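Local structure of alpha-acetolactate decarboxylase (Bacillus subtilis subsp. subtilis str. 168, 5XNE) at residues 86-92 / 189-195; 119-125 / 143-149. The protein catalyses the decarboxylation of (2S)-2-acetolactate to (R)-acetoin, a step on the route from pyruvate to butane-2,3-diol. One frame throughout, in Å; residues are numbered along the deposited sequence.

Contact 1 of 2, residues 86-92 / 189-195; sequences IDAKMTR and DYVLEDC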
loop_
_atom_site.group_PDB
_atom_site.type_symbol
_atom_site.label_atom_id
_atom_site.label_comp_id
_atom_site.label_asym_id
_atom_site.label_seq_id
_atom_site.Cartn_x
_atom_site.Cartn_y
_atom_site.Cartn_z
ATOM N N ILE B 86 -8.965 10.341 28.577
ATOM C CA ILE B 86 -8.966 11.783 28.410
ATOM C C ILE B 86 -9.945 12.288 29.461
ATOM O O ILE B 86 -11.152 12.036 29.382
ATOM C CB ILE B 86 -9.361 12.225 26.982
ATOM C CG1 ILE B 86 -8.170 12.129 26.018
ATOM C CG2 ILE B 86 -9.806 13.672 26.979
ATOM C CD1 ILE B 86 -7.535 10.781 25.900
ATOM N N ASP B 87 -9.403 12.953 30.477
ATOM C CA ASP B 87 -10.156 13.280 31.684
ATOM C C ASP B 87 -11.030 14.502 31.511
ATOM O O ASP B 87 -12.112 14.599 32.093
ATOM C CB ASP B 87 -9.210 13.524 32.857
ATOM C CG ASP B 87 -8.444 12.288 33.269
ATOM O OD1 ASP B 87 -8.994 11.167 33.164
ATOM O OD2 ASP B 87 -7.284 12.452 33.705
ATOM N N ALA B 88 -10.544 15.446 30.722
ATOM C CA ALA B 88 -11.201 16.728 30.610
ATOM C C ALA B 88 -11.208 17.236 29.183
ATOM O O ALA B 88 -10.708 16.578 28.264
ATOM C CB ALA B 88 -10.523 17.743 31.528
ATOM N N LYS B 89 -11.790 18.417 29.024
ATOM C CA LYS B 89 -11.900 19.104 27.752
ATOM C C LYS B 89 -10.599 19.054 26.957
ATOM O O LYS B 89 -9.538 19.430 27.457
ATOM C CB LYS B 89 -12.313 20.548 28.000
ATOM C CG LYS B 89 -13.020 21.213 26.854
ATOM C CD LYS B 89 -13.886 22.336 27.376
ATOM C CE LYS B 89 -14.136 23.351 26.293
ATOM N NZ LYS B 89 -12.938 23.515 25.436
ATOM N N MET B 90 -10.684 18.575 25.720
ATOM C CA MET B 90 -9.504 18.467 24.873
ATOM C C MET B 90 -9.879 18.612 23.400
ATOM O O MET B 90 -10.798 17.946 22.923
ATOM C CB MET B 90 -8.803 17.135 25.114
ATOM C CG MET B 90 -7.381 17.148 24.670
ATOM S SD MET B 90 -6.527 15.574 24.743
ATOM C CE MET B 90 -6.466 15.312 26.513
ATOM N N THR B 91 -9.177 19.492 22.691
ATOM C CA THR B 91 -9.474 19.757 21.289
ATOM C C THR B 91 -8.929 18.631 20.409
ATOM O O THR B 91 -8.118 17.830 20.860
ATOM C CB THR B 91 -8.881 21.089 20.816
ATOM O OG1 THR B 91 -7.451 21.016 20.844
ATOM C CG2 THR B 91 -9.349 22.232 21.711
ATOM N N ARG B 92 -9.388 18.580 19.162
ATOM C CA ARG B 92 -8.874 17.608 18.203
ATOM C C ARG B 92 -7.362 17.738 18.086
ATOM O O ARG B 92 -6.640 16.741 18.161
ATOM C CB ARG B 92 -9.524 17.792 16.834
ATOM C CG ARG B 92 -8.856 16.964 15.732
ATOM C CD ARG B 92 -9.479 17.212 14.373
ATOM N NE ARG B 92 -9.224 18.563 13.881
ATOM C CZ ARG B 92 -8.092 18.943 13.299
ATOM N NH1 ARG B 92 -7.101 18.075 13.133
ATOM N NH2 ARG B 92 -7.948 20.192 12.884
ATOM N N ASP B 189 -13.998 17.546 12.766
ATOM C CA ASP B 189 -13.465 18.198 13.956
ATOM C C ASP B 189 -14.210 17.686 15.178
ATOM O O ASP B 189 -15.312 17.148 15.061
ATOM C CB ASP B 189 -13.588 19.724 13.836
ATOM C CG ASP B 189 -12.787 20.467 14.897
ATOM O OD1 ASP B 189 -11.784 19.916 15.399
ATOM O OD2 ASP B 189 -13.166 21.610 15.227
ATOM N N TYR B 190 -13.598 17.828 16.348
ATOM C CA TYR B 190 -14.247 17.399 17.575
ATOM C C TYR B 190 -13.553 17.964 18.808
ATOM O O TYR B 190 -12.378 18.308 18.766
ATOM C CB TYR B 190 -14.284 15.874 17.659
ATOM C CG TYR B 190 -12.937 15.210 17.511
ATOM C CD1 TYR B 190 -12.409 14.943 16.253
ATOM C CD2 TYR B 190 -12.199 14.837 18.622
ATOM C CE1 TYR B 190 -11.186 14.332 16.114
ATOM C CE2 TYR B 190 -10.970 14.220 18.494
ATOM C CZ TYR B 190 -10.470 13.964 17.230
ATOM O OH TYR B 190 -9.248 13.358 17.089
ATOM N N VAL B 191 -14.311 18.067 19.895
ATOM C CA VAL B 191 -13.762 18.410 21.197
ATOM C C VAL B 191 -14.264 17.383 22.192
ATOM O O VAL B 191 -15.469 17.166 22.308
ATOM C CB VAL B 191 -14.165 19.823 21.656
ATOM C CG1 VAL B 191 -13.620 20.094 23.057
ATOM C CG2 VAL B 191 -13.666 20.859 20.671
ATOM N N LEU B 192 -13.336 16.728 22.881
ATOM C CA LEU B 192 -13.679 15.706 23.856
ATOM C C LEU B 192 -14.034 16.380 25.168
ATOM O O LEU B 192 -13.354 17.309 25.593
ATOM C CB LEU B 192 -12.521 14.723 24.070
ATOM C CG LEU B 192 -11.730 14.318 22.818
ATOM C CD1 LEU B 192 -10.644 13.315 23.140
ATOM C CD2 LEU B 192 -12.645 13.754 21.788
ATOM N N GLU B 193 -15.108 15.926 25.796
ATOM C CA GLU B 193 -15.403 16.360 27.151
ATOM C C GLU B 193 -14.696 15.388 28.083
ATOM O O GLU B 193 -13.906 15.782 28.941
ATOM C CB GLU B 193 -16.908 16.399 27.407
ATOM C CG GLU B 193 -17.279 16.861 28.808
ATOM C CD GLU B 193 -18.665 17.466 28.867
ATOM O OE1 GLU B 193 -19.300 17.601 27.799
ATOM O OE2 GLU B 193 -19.123 17.809 29.979
ATOM N N ASP B 194 -14.982 14.108 27.888
ATOM C CA ASP B 194 -14.230 13.036 28.518
ATOM C C ASP B 194 -14.470 11.752 27.734
ATOM O O ASP B 194 -15.578 11.510 27.248
ATOM C CB ASP B 194 -14.640 12.857 29.978
ATOM C CG ASP B 194 -16.091 12.451 30.126
ATOM O OD1 ASP B 194 -16.375 11.238 30.066
ATOM O OD2 ASP B 194 -16.946 13.348 30.304
ATOM N N CYS B 195 -13.439 10.928 27.607
ATOM C CA CYS B 195 -13.589 9.679 26.873
ATOM C C CYS B 195 -12.532 8.659 27.243
ATOM O O CYS B 195 -11.488 8.995 27.807
ATOM C CB CYS B 195 -13.538 9.936 25.360
ATOM S SG CYS B 195 -11.876 10.293 24.670
HETATM O O HOH W 1 -10.823 21.129 17.761
#
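R92 lays the aliphatic part of its side chain over one face of the Y190 ring. Its CB stands 3.9 Å from the ring centroid and 11° off the ring normal, a CH-pi contact, while R92 CG comes to 3.5 Å from Y190 CE1. A long arginine suits this place: its methylenes cover an aromatic face and still deliver a charge beyond it. The chain runs extended to CD and bends at chi3 (68°), which turns the guanidinium across the carboxylate of D189. R92 NE meets D189 OD1 at 3.3 Å in a long salt bridge; OD1 lies close to the guanidinium plane but is approached from above its own carboxylate plane. A water accepts from R92 N and lies 2.8 Å from D189 OD1, to which it probably donates, linking the start of helix 92-100 to strand 184-192.

Behind this lies antiparallel pairing in two short ladders whose register slips by one residue. M90 and L192 form a hydrogen-bonded pair (L192 N to M90 O 2.8 Å), as do I86 and C195 (I86 N to C195 O 3.0 Å). At the corner between the ladders, E193 and D194 both face L117 of strand 117-124, a classic beta bulge. On the face carrying I86, L192 and C195, all buried, I86 CG2 packs 3.9 Å from L192 CD1 and I86 CB equally far from C195 SG.

F95 of helix 92-100 packs on I86, M90, Y190 and L192. E96 takes R92 NH1 in a salt bridge through OE1 and bonds Y190 OH through OE2; T91 OG1 caps the helix at D94 N.

Contact 2 of 2, residues 119-125 / 143-149; sequences KKVQTRT and QPIFNFD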
loop_
_atom_site.group_PDB
_atom_site.type_symbol
_atom_site.label_atom_id
_atom_site.label_comp_id
_atom_site.label_asym_id
_atom_site.label_seq_id
_atom_site.Cartn_x
_atom_site.Cartn_y
_atom_site.Cartn_z
ATOM N N LYS B 119 -17.906 17.342 23.618
ATOM C CA LYS B 119 -18.459 18.683 23.674
ATOM C C LYS B 119 -18.944 19.107 22.294
ATOM O O LYS B 119 -20.039 19.651 22.153
ATOM C CB LYS B 119 -17.426 19.673 24.203
ATOM C CG LYS B 119 -17.951 21.086 24.297
ATOM C CD LYS B 119 -17.018 21.949 25.110
ATOM C CE LYS B 119 -17.648 23.294 25.416
ATOM N NZ LYS B 119 -18.091 23.987 24.178
ATOM N N LYS B 120 -18.117 18.852 21.280
ATOM C CA LYS B 120 -18.487 19.103 19.891
ATOM C C LYS B 120 -18.035 17.945 19.011
ATOM O O LYS B 120 -16.989 17.351 19.252
ATOM C CB LYS B 120 -17.860 20.395 19.363
ATOM C CG LYS B 120 -18.177 21.655 20.158
ATOM C CD LYS B 120 -17.505 22.870 19.530
ATOM C CE LYS B 120 -17.090 23.889 20.588
ATOM N NZ LYS B 120 -16.553 23.234 21.821
ATOM N N VAL B 121 -18.844 17.621 18.008
ATOM C CA VAL B 121 -18.390 16.810 16.876
ATOM C C VAL B 121 -18.954 17.443 15.618
ATOM O O VAL B 121 -20.148 17.757 15.564
ATOM C CB VAL B 121 -18.855 15.331 16.942
ATOM C CG1 VAL B 121 -18.234 14.527 15.789
ATOM C CG2 VAL B 121 -18.499 14.692 18.261
ATOM N N GLN B 122 -18.112 17.650 14.615
ATOM C CA GLN B 122 -18.613 18.064 13.317
ATOM C C GLN B 122 -18.393 16.950 12.319
ATOM O O GLN B 122 -17.289 16.421 12.207
ATOM C CB GLN B 122 -17.943 19.331 12.811
ATOM C CG GLN B 122 -18.562 19.799 11.508
ATOM C CD GLN B 122 -17.946 21.072 10.986
ATOM O OE1 GLN B 122 -16.850 21.064 10.420
ATOM N NE2 GLN B 122 -18.645 22.184 11.183
ATOM N N THR B 123 -19.450 16.601 11.600
ATOM C CA THR B 123 -19.367 15.549 10.600
ATOM C C THR B 123 -19.941 15.964 9.267
ATOM O O THR B 123 -20.645 16.969 9.154
ATOM C CB THR B 123 -20.126 14.286 11.031
ATOM O OG1 THR B 123 -21.537 14.552 11.019
ATOM C CG2 THR B 123 -19.687 13.822 12.425
ATOM N N ARG B 124 -19.629 15.154 8.262
ATOM C CA ARG B 124 -20.337 15.141 6.988
ATOM C C ARG B 124 -20.886 13.749 6.709
ATOM O O ARG B 124 -20.399 12.757 7.257
ATOM C CB ARG B 124 -19.428 15.539 5.831
ATOM C CG ARG B 124 -18.286 14.545 5.597
ATOM C CD ARG B 124 -18.445 13.796 4.267
ATOM N NE ARG B 124 -17.520 12.670 4.170
ATOM C CZ ARG B 124 -16.351 12.779 3.555
ATOM N NH1 ARG B 124 -16.046 13.955 2.989
ATOM N NH2 ARG B 124 -15.512 11.742 3.478
ATOM N N THR B 125 -21.882 13.663 5.837
ATOM C CA THR B 125 -22.282 12.372 5.288
ATOM C C THR B 125 -22.360 12.508 3.780
ATOM O O THR B 125 -23.182 13.264 3.267
ATOM C CB THR B 125 -23.637 11.879 5.822
ATOM O OG1 THR B 125 -24.651 12.852 5.522
ATOM C CG2 THR B 125 -23.586 11.640 7.327
ATOM N N GLN B 143 -22.189 18.342 0.316
ATOM C CA GLN B 143 -22.424 17.362 1.369
ATOM C C GLN B 143 -23.107 18.010 2.577
ATOM O O GLN B 143 -22.818 19.156 2.928
ATOM C CB GLN B 143 -21.104 16.703 1.794
ATOM C CG GLN B 143 -20.196 17.610 2.620
ATOM C CD GLN B 143 -18.725 17.247 2.522
ATOM O OE1 GLN B 143 -18.369 16.089 2.293
ATOM N NE2 GLN B 143 -17.859 18.243 2.688
ATOM N N PRO B 144 -24.040 17.283 3.198
ATOM C CA PRO B 144 -24.605 17.719 4.475
ATOM C C PRO B 144 -23.528 17.719 5.543
ATOM O O PRO B 144 -22.743 16.767 5.626
ATOM C CB PRO B 144 -25.675 16.667 4.769
ATOM C CG PRO B 144 -25.996 16.098 3.443
ATOM C CD PRO B 144 -24.713 16.081 2.689
ATOM N N ILE B 145 -23.476 18.785 6.327
ATOM C CA ILE B 145 -22.554 18.878 7.448
ATOM C C ILE B 145 -23.365 18.982 8.724
ATOM O O ILE B 145 -24.323 19.753 8.802
ATOM C CB ILE B 145 -21.607 20.082 7.307
ATOM C CG1 ILE B 145 -20.799 19.966 6.012
ATOM C CG2 ILE B 145 -20.673 20.182 8.512
ATOM C CD1 ILE B 145 -19.783 21.083 5.814
ATOM N N PHE B 146 -23.002 18.187 9.720
ATOM C CA PHE B 146 -23.740 18.173 10.973
ATOM C C PHE B 146 -22.864 18.666 12.112
ATOM O O PHE B 146 -21.659 18.403 12.152
ATOM C CB PHE B 146 -24.262 16.768 11.281
ATOM C CG PHE B 146 -25.150 16.200 10.211
ATOM C CD1 PHE B 146 -24.612 15.493 9.142
ATOM C CD2 PHE B 146 -26.528 16.363 10.275
ATOM C CE1 PHE B 146 -25.431 14.967 8.156
ATOM C CE2 PHE B 146 -27.352 15.840 9.295
ATOM C CZ PHE B 146 -26.807 15.142 8.235
ATOM N N ASN B 147 -23.475 19.397 13.037
ATOM C CA ASN B 147 -22.783 19.792 14.259
ATOM C C ASN B 147 -23.511 19.238 15.476
ATOM O O ASN B 147 -24.700 19.473 15.661
ATOM C CB ASN B 147 -22.662 21.313 14.349
ATOM C CG ASN B 147 -21.863 21.899 13.204
ATOM O OD1 ASN B 147 -20.636 21.817 13.184
ATOM N ND2 ASN B 147 -22.558 22.498 12.240
ATOM N N PHE B 148 -22.800 18.473 16.290
ATOM C CA PHE B 148 -23.384 17.891 17.485
ATOM C C PHE B 148 -22.771 18.546 18.713
ATOM O O PHE B 148 -21.591 18.900 18.714
ATOM C CB PHE B 148 -23.172 16.377 17.507
ATOM C CG PHE B 148 -23.671 15.684 16.274
ATOM C CD1 PHE B 148 -25.012 15.396 16.125
ATOM C CD2 PHE B 148 -22.793 15.324 15.260
ATOM C CE1 PHE B 148 -25.479 14.764 14.993
ATOM C CE2 PHE B 148 -23.250 14.693 14.122
ATOM C CZ PHE B 148 -24.592 14.409 13.985
ATOM N N ASP B 149 -23.588 18.729 19.744
ATOM C CA ASP B 149 -23.139 19.341 20.988
ATOM C C ASP B 149 -23.383 18.404 22.149
ATOM O O ASP B 149 -24.444 17.788 22.225
ATOM C CB ASP B 149 -23.861 20.665 21.244
ATOM C CG ASP B 149 -23.543 21.715 20.208
ATOM O OD1 ASP B 149 -22.419 22.264 20.239
ATOM O OD2 ASP B 149 -24.422 22.001 19.367
HETATM O O HOH W 2 -20.776 22.377 22.018
#
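An antiparallel pair of strands, 120-124 and 145-149, runs up to the zinc site of the decarboxylase, where the side chain of R124 comes within about 4 Å of the bound zinc ion. The strand axes lie 4.5 Å apart with their directions at 162°. V121 pairs with F148 and T123 with F146 through reciprocal backbone bonds, the shortest being F146 N to T123 O at 2.7 Å.

On the face bearing Q122 and N147, the two amide side chains lie side by side and point the same way. Q122 NE2 donates to N147 OD1 at 2.8 Å, in the carbonyl plane and on a lone pair, although the two amide planes are turned well apart. Q122 CG also packs 3.7 Å from I145 CG2, so glutamine serves both as a hydrocarbon neighbour and as a polar tip.

On the opposite face, with V121 and T123, lie the two phenylalanines; T123 OG1 touches F146 CB, its direct partner, and, at 3.5 Å, CE2 at the edge of the diagonal F148 ring. With chi1 at 69°, OG1 sits between the backbone N and carbonyl carbon, and there it also bonds to G184 O. T125 OG1 lies in the plane of the F146 ring, 3.5 Å from its CE1.

Near the metal, R124 NH1 donates to Q143 OE1 at 3.2 Å; OE1 lies at the edge of the guanidinium, near its plane, with guanidinium and amide planes 37° apart. Arginine suits the place because its several N-H groups serve Q143, E44 (a salt bridge from NE) and T232 O at once. Strand 184-192 runs along the other edge of strand 117-124, bonding through its backbone to K120, Q122 and R124 and resting F188 against Q122, R124 and Q143.

Strands 184-192 and 117-124 are adjacent antiparallel strands, and this joins contact 1 to contact 2, whose centres lie 15 Å apart. Probable backbone hydrogen bonds cross between them, V191 N to K120 O at 2.8 Å and D189 O to Q122 N at 2.9 Å, while the methylenes of K89 and K119 pack together. Along the chain, contact 2 is nested inside the loop that contact 1 closes. Their relation to the zinc ion, held by H173, H175 and H186, differs: the side chain of Y190 in contact 1 is about 12 Å away, whereas that of R124 in contact 2 lies much closer, touching the zinc ligand H186.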